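Local coordinates for protein Nadp(h)-dependent ketose reductase (Bemisia argentifolii, PDB 1E3J) that probably reduces ketoses such as fructose to polyols with NADP(H), as a zinc-containing member of the alcohol dehydrogenase family, at residues A[141-146]-A[306-311]; A[152-157]-A[313-318]. All blocks are in the same frame, centred on the assembly; numbering follows the deposited sequence.

Interaction 1 of 2, residues A[141-146]-A[306-311]. With BO3 (boric acid), chain E.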
loop_
_atom_site.group_PDB
_atom_site.type_symbol
_atom_site.label_atom_id
_atom_site.label_comp_id
_atom_site.label_asym_id
_atom_site.label_seq_id
_atom_site.Cartn_x
_atom_site.Cartn_y
_atom_site.Cartn_z
ATOM N N ASP A 141 -22.139 -11.083 24.374
ATOM C CA ASP A 141 -23.177 -12.024 24.816
ATOM C C ASP A 141 -23.707 -12.936 23.709
ATOM O O ASP A 141 -24.028 -14.095 23.957
ATOM C CB ASP A 141 -24.360 -11.266 25.437
ATOM N N ASN A 142 -23.793 -12.440 22.484
ATOM C CA ASN A 142 -24.320 -13.297 21.444
ATOM C C ASN A 142 -23.279 -14.199 20.764
ATOM O O ASN A 142 -23.566 -14.800 19.740
ATOM C CB ASN A 142 -25.054 -12.455 20.403
ATOM C CG ASN A 142 -24.114 -11.539 19.648
ATOM O OD1 ASN A 142 -23.114 -11.070 20.213
ATOM N ND2 ASN A 142 -24.433 -11.262 18.376
ATOM N N VAL A 143 -22.064 -14.281 21.290
ATOM C CA VAL A 143 -21.090 -15.198 20.688
ATOM C C VAL A 143 -20.743 -16.257 21.739
ATOM O O VAL A 143 -20.187 -15.957 22.780
ATOM C CB VAL A 143 -19.781 -14.492 20.212
ATOM C CG1 VAL A 143 -18.715 -15.526 19.920
ATOM C CG2 VAL A 143 -20.053 -13.702 18.953
ATOM N N SER A 144 -21.106 -17.494 21.458
ATOM C CA SER A 144 -20.855 -18.600 22.374
ATOM C C SER A 144 -19.378 -18.992 22.436
ATOM O O SER A 144 -18.591 -18.700 21.525
ATOM C CB SER A 144 -21.639 -19.810 21.912
ATOM O OG SER A 144 -21.051 -20.262 20.708
ATOM N N LEU A 145 -19.015 -19.674 23.515
ATOM C CA LEU A 145 -17.648 -20.113 23.700
ATOM C C LEU A 145 -17.244 -21.041 22.588
ATOM O O LEU A 145 -16.103 -21.033 22.163
ATOM C CB LEU A 145 -17.499 -20.792 25.042
ATOM C CG LEU A 145 -17.349 -19.706 26.092
ATOM C CD1 LEU A 145 -17.770 -20.261 27.448
ATOM C CD2 LEU A 145 -15.914 -19.222 26.102
ATOM N N GLU A 146 -18.190 -21.821 22.094
ATOM C CA GLU A 146 -17.871 -22.720 21.011
ATOM C C GLU A 146 -17.480 -21.899 19.771
ATOM O O GLU A 146 -16.500 -22.231 19.104
ATOM C CB GLU A 146 -19.046 -23.649 20.683
ATOM C CG GLU A 146 -18.596 -24.783 19.756
ATOM C CD GLU A 146 -19.667 -25.857 19.510
ATOM O OE1 GLU A 146 -20.620 -25.953 20.321
ATOM O OE2 GLU A 146 -19.535 -26.623 18.519
ATOM N N GLU A 306 -15.761 -9.931 14.902
ATOM C CA GLU A 306 -16.820 -9.041 14.403
ATOM C C GLU A 306 -17.648 -9.735 13.336
ATOM O O GLU A 306 -18.852 -9.475 13.261
ATOM C CB GLU A 306 -16.267 -7.731 13.828
ATOM C CG GLU A 306 -17.342 -6.687 13.381
ATOM C CD GLU A 306 -18.265 -6.225 14.521
ATOM O OE1 GLU A 306 -17.778 -6.047 15.651
ATOM O OE2 GLU A 306 -19.483 -6.024 14.305
ATOM N N MET A 307 -17.037 -10.602 12.509
ATOM C CA MET A 307 -17.843 -11.307 11.494
ATOM C C MET A 307 -18.886 -12.220 12.186
ATOM O O MET A 307 -20.051 -12.282 11.791
ATOM C CB MET A 307 -16.974 -12.177 10.558
ATOM C CG MET A 307 -16.006 -11.403 9.676
ATOM S SD MET A 307 -14.866 -12.519 8.847
ATOM C CE MET A 307 -13.920 -11.401 7.858
ATOM N N VAL A 308 -18.472 -12.928 13.223
ATOM C CA VAL A 308 -19.416 -13.815 13.908
ATOM C C VAL A 308 -20.452 -13.022 14.735
ATOM O O VAL A 308 -21.638 -13.322 14.682
ATOM C CB VAL A 308 -18.655 -14.805 14.821
ATOM C CG1 VAL A 308 -19.641 -15.704 15.574
ATOM C CG2 VAL A 308 -17.690 -15.618 13.988
ATOM N N ALA A 309 -19.998 -12.001 15.467
ATOM C CA ALA A 309 -20.870 -11.183 16.327
ATOM C C ALA A 309 -21.956 -10.411 15.574
ATOM O O ALA A 309 -23.077 -10.262 16.058
ATOM C CB ALA A 309 -20.015 -10.194 17.167
ATOM N N SER A 310 -21.635 -9.935 14.382
ATOM C CA SER A 310 -22.602 -9.191 13.586
ATOM C C SER A 310 -23.499 -10.129 12.767
ATOM O O SER A 310 -24.410 -9.681 12.080
ATOM C CB SER A 310 -21.864 -8.239 12.645
ATOM O OG SER A 310 -21.050 -8.970 11.736
ATOM N N GLY A 311 -23.236 -11.429 12.820
ATOM C CA GLY A 311 -24.064 -12.366 12.063
ATOM C C GLY A 311 -23.632 -12.610 10.627
ATOM O O GLY A 311 -24.366 -13.232 9.870
HETATM B B BO3 E . -21.604 -20.727 26.410
HETATM O O1 BO3 E . -21.558 -20.430 27.730
HETATM O O2 BO3 E . -22.091 -19.844 25.534
HETATM O O3 BO3 E . -21.162 -21.915 25.972
#

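Interaction 2 of 2, residues A[152-157]-A[313-318]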
loop_
_atom_site.group_PDB
_atom_site.type_symbol
_atom_site.label_atom_id
_atom_site.label_comp_id
_atom_site.label_asym_id
_atom_site.label_seq_id
_atom_site.Cartn_x
_atom_site.Cartn_y
_atom_site.Cartn_z
ATOM N N GLU A 152 -10.180 -19.136 15.724
ATOM C CA GLU A 152 -8.808 -19.444 15.353
ATOM C C GLU A 152 -8.774 -19.842 13.880
ATOM O O GLU A 152 -7.989 -19.286 13.126
ATOM C CB GLU A 152 -8.222 -20.550 16.253
ATOM C CG GLU A 152 -6.681 -20.731 16.199
ATOM C CD GLU A 152 -6.180 -21.481 14.959
ATOM O OE1 GLU A 152 -6.974 -22.184 14.280
ATOM O OE2 GLU A 152 -4.966 -21.409 14.669
ATOM N N PRO A 153 -9.599 -20.824 13.440
ATOM C CA PRO A 153 -9.501 -21.124 11.995
ATOM C C PRO A 153 -10.174 -20.049 11.110
ATOM O O PRO A 153 -9.761 -19.830 9.960
ATOM C CB PRO A 153 -10.165 -22.519 11.858
ATOM C CG PRO A 153 -11.088 -22.607 13.065
ATOM C CD PRO A 153 -10.242 -21.929 14.176
ATOM N N LEU A 154 -11.222 -19.390 11.608
ATOM C CA LEU A 154 -11.820 -18.328 10.792
ATOM C C LEU A 154 -10.755 -17.184 10.543
ATOM O O LEU A 154 -10.692 -16.611 9.452
ATOM C CB LEU A 154 -13.034 -17.750 11.489
ATOM C CG LEU A 154 -13.701 -16.573 10.774
ATOM C CD1 LEU A 154 -14.054 -16.950 9.311
ATOM C CD2 LEU A 154 -14.973 -16.178 11.530
ATOM N N SER A 155 -9.922 -16.898 11.545
ATOM C CA SER A 155 -8.872 -15.863 11.434
ATOM C C SER A 155 -7.854 -16.218 10.341
ATOM O O SER A 155 -7.295 -15.327 9.685
ATOM C CB SER A 155 -8.181 -15.680 12.790
ATOM O OG SER A 155 -9.082 -15.010 13.666
ATOM N N VAL A 156 -7.630 -17.517 10.128
ATOM C CA VAL A 156 -6.737 -17.931 9.052
ATOM C C VAL A 156 -7.395 -17.513 7.746
ATOM O O VAL A 156 -6.729 -17.111 6.793
ATOM C CB VAL A 156 -6.550 -19.439 8.964
ATOM C CG1 VAL A 156 -5.717 -19.753 7.725
ATOM C CG2 VAL A 156 -5.859 -20.000 10.243
ATOM N N GLY A 157 -8.716 -17.611 7.683
ATOM C CA GLY A 157 -9.375 -17.199 6.459
ATOM C C GLY A 157 -9.362 -15.675 6.320
ATOM O O GLY A 157 -9.268 -15.142 5.211
ATOM N N CYS A 313 -21.034 -14.457 9.621
ATOM C CA CYS A 313 -20.444 -15.767 9.475
ATOM C C CYS A 313 -20.985 -16.720 10.501
ATOM O O CYS A 313 -20.870 -16.487 11.709
ATOM C CB CYS A 313 -18.923 -15.695 9.656
ATOM S SG CYS A 313 -18.155 -14.790 8.366
ATOM N N ASN A 314 -21.579 -17.786 10.005
ATOM C CA ASN A 314 -22.091 -18.840 10.839
ATOM C C ASN A 314 -20.918 -19.810 10.842
ATOM O O ASN A 314 -20.662 -20.472 9.836
ATOM C CB ASN A 314 -23.280 -19.511 10.153
ATOM C CG ASN A 314 -23.731 -20.789 10.879
ATOM O OD1 ASN A 314 -22.937 -21.433 11.590
ATOM N ND2 ASN A 314 -25.004 -21.173 10.673
ATOM N N VAL A 315 -20.168 -19.887 11.930
ATOM C CA VAL A 315 -19.068 -20.838 11.940
ATOM C C VAL A 315 -19.484 -22.091 12.697
ATOM O O VAL A 315 -18.858 -23.127 12.556
ATOM C CB VAL A 315 -17.780 -20.257 12.602
ATOM C CG1 VAL A 315 -17.204 -19.137 11.735
ATOM C CG2 VAL A 315 -18.081 -19.758 13.992
ATOM N N LYS A 316 -20.546 -21.989 13.497
ATOM C CA LYS A 316 -21.017 -23.121 14.287
ATOM C C LYS A 316 -21.393 -24.315 13.401
ATOM O O LYS A 316 -21.179 -25.469 13.785
ATOM C CB LYS A 316 -22.205 -22.698 15.191
ATOM C CG LYS A 316 -23.536 -22.406 14.457
ATOM C CD LYS A 316 -24.475 -21.447 15.258
ATOM C CE LYS A 316 -24.740 -21.930 16.704
ATOM N NZ LYS A 316 -25.528 -20.958 17.554
ATOM N N GLN A 317 -21.909 -24.049 12.206
ATOM C CA GLN A 317 -22.283 -25.137 11.303
ATOM C C GLN A 317 -21.066 -25.959 10.903
ATOM O O GLN A 317 -21.206 -26.958 10.212
ATOM C CB GLN A 317 -22.907 -24.591 10.020
ATOM C CG GLN A 317 -21.883 -23.931 9.067
ATOM C CD GLN A 317 -22.571 -23.130 7.983
ATOM O OE1 GLN A 317 -23.292 -23.695 7.159
ATOM N NE2 GLN A 317 -22.375 -21.796 7.984
ATOM N N LEU A 318 -19.875 -25.538 11.310
ATOM C CA LEU A 318 -18.651 -26.244 10.930
ATOM C C LEU A 318 -18.363 -27.424 11.839
ATOM O O LEU A 318 -17.614 -28.330 11.493
ATOM C CB LEU A 318 -17.447 -25.288 10.969
ATOM C CG LEU A 318 -16.929 -24.579 9.709
ATOM C CD1 LEU A 318 -17.989 -24.499 8.641
ATOM C CD2 LEU A 318 -16.426 -23.180 10.110
#

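Interaction 1 of 2, residues A[141-146]-A[306-311]
Asn-142 and Val-143 lean side by side against the last turn of helix 301-309, one with a polar group and one with a methyl. Asn-142 points its ND2 at the carbonyl oxygen of Ala-309, 2.9 Å from ND2 to O. The bond is somewhat bent, with an angle of 146° at the hydrogen. It reaches the oxygen in the carbonyl plane, on a lone pair. The oxygen lies only 13° out of the Asn-142 amide plane, so the N-H is directed nearly within that plane. CG of Asn-142 sits between its own backbone N and carbonyl carbon (chi1 66°), which turns the amide toward the helix end. OD1 of Asn-142 passes no closer than 4.4 Å to CB of Ala-309.

Val-143 presents its CG2 branch to the helix. CG2 of Val-143 rests on CA of Ala-309 at 3.7 Å. CG2 of Val-143 also meets CG1 of Val-308 and CB of Ala-309, each at 3.9 Å. One methyl therefore serves both helix residues. Val-308 also packs on Leu-151.

At the far end of 141-146, Ser-144 is the N-cap of helix 145-149. CA of Ser-144 is 3.6 Å from O2 of the boric acid, and CD1 of Leu-145 is 3.8 Å from O1. Arg-87 and Arg-350 complete that pocket.

Gly-311 closes helix 301-309 with a Schellman motif. A carbonyl at a helix C-terminus is probably somewhat more negative, which would strengthen its bond to the Asn-142 amide. The contact thus joins one directed polar bond at the solvent-exposed edge to apolar packing beneath.

Interaction 2 of 2, residues A[152-157]-A[313-318]
Leu-154 of helix 151-164 reaches toward Val-315 and Cys-313 in the loop between helix 301-309 and strand 319-324. CB of Leu-154 starts the chain in that direction, but still 4.4 Å from CG1 of Val-315. CG of Leu-154 is also 4.4 Å from CG1 of Val-315. It stands anti to the backbone N (chi1 177°). CD1 of Leu-154 turns to one side and stays 4.5 Å from CG1 of Val-315. CD2 makes the contact. CD2 of Leu-154 lies 3.7 Å from CG1 of Val-315. A looser approach brings CD2 of Leu-154 to 4.4 Å from CB of Cys-313. The side chains of Leu-154 and Val-315 cross at about a right angle, and the contact between them is methyl on methyl. No hydrogen bond joins the two segments.

OD1 of Asn-314 accepts from the backbone N of Gln-317 at 2.9 Å, an Asx motif. The Gln-317 side chain answers with a nearly straight bond from NE2 to O of Asn-314, at 2.8 Å. These two bonds pin the turn that leads into the short 3-10 segment 316-318.

Helix 179-190 adds to the apolar core: Val-183 packs on Leu-154, and Leu-186 and Ala-190 pack on Cys-313. Near the start of helix 151-164, Glu-152 touches His-66 and Glu-67, ligands of the bound zinc. Glu-152 is itself a zinc ligand in a structure of this protein, though not bound in this chain. A helix that carries a zinc-site glutamate at its start and packs by Leu-154 on the loop before strand 319-324 is consistent with the junction between catalytic and Rossmann domains in zinc-dependent alcohol dehydrogenases.

Interaction 2 is fully buried, centred about 8 Å from the centre of the chain, against about 17 Å for interaction 1. Interaction 1 is partly buried, with an exposed asparagine at its edge. Their chemistry follows this: interaction 1 mixes a hydrogen bond with methyl packing, while interaction 2 is apolar across the segments. The elements are neighbours in sequence. Helix 145-149 precedes helix 151-164, and helix 301-309 leads into 313-318. The two contacts also touch. CG2 of Val-308 packs on CD2 of Leu-154 at 3.7 Å, and O of Met-307 probably accepts from N of Cys-313. Val-308 thus faces both contacts, one with each methyl, and makes them parts of one apolar layer.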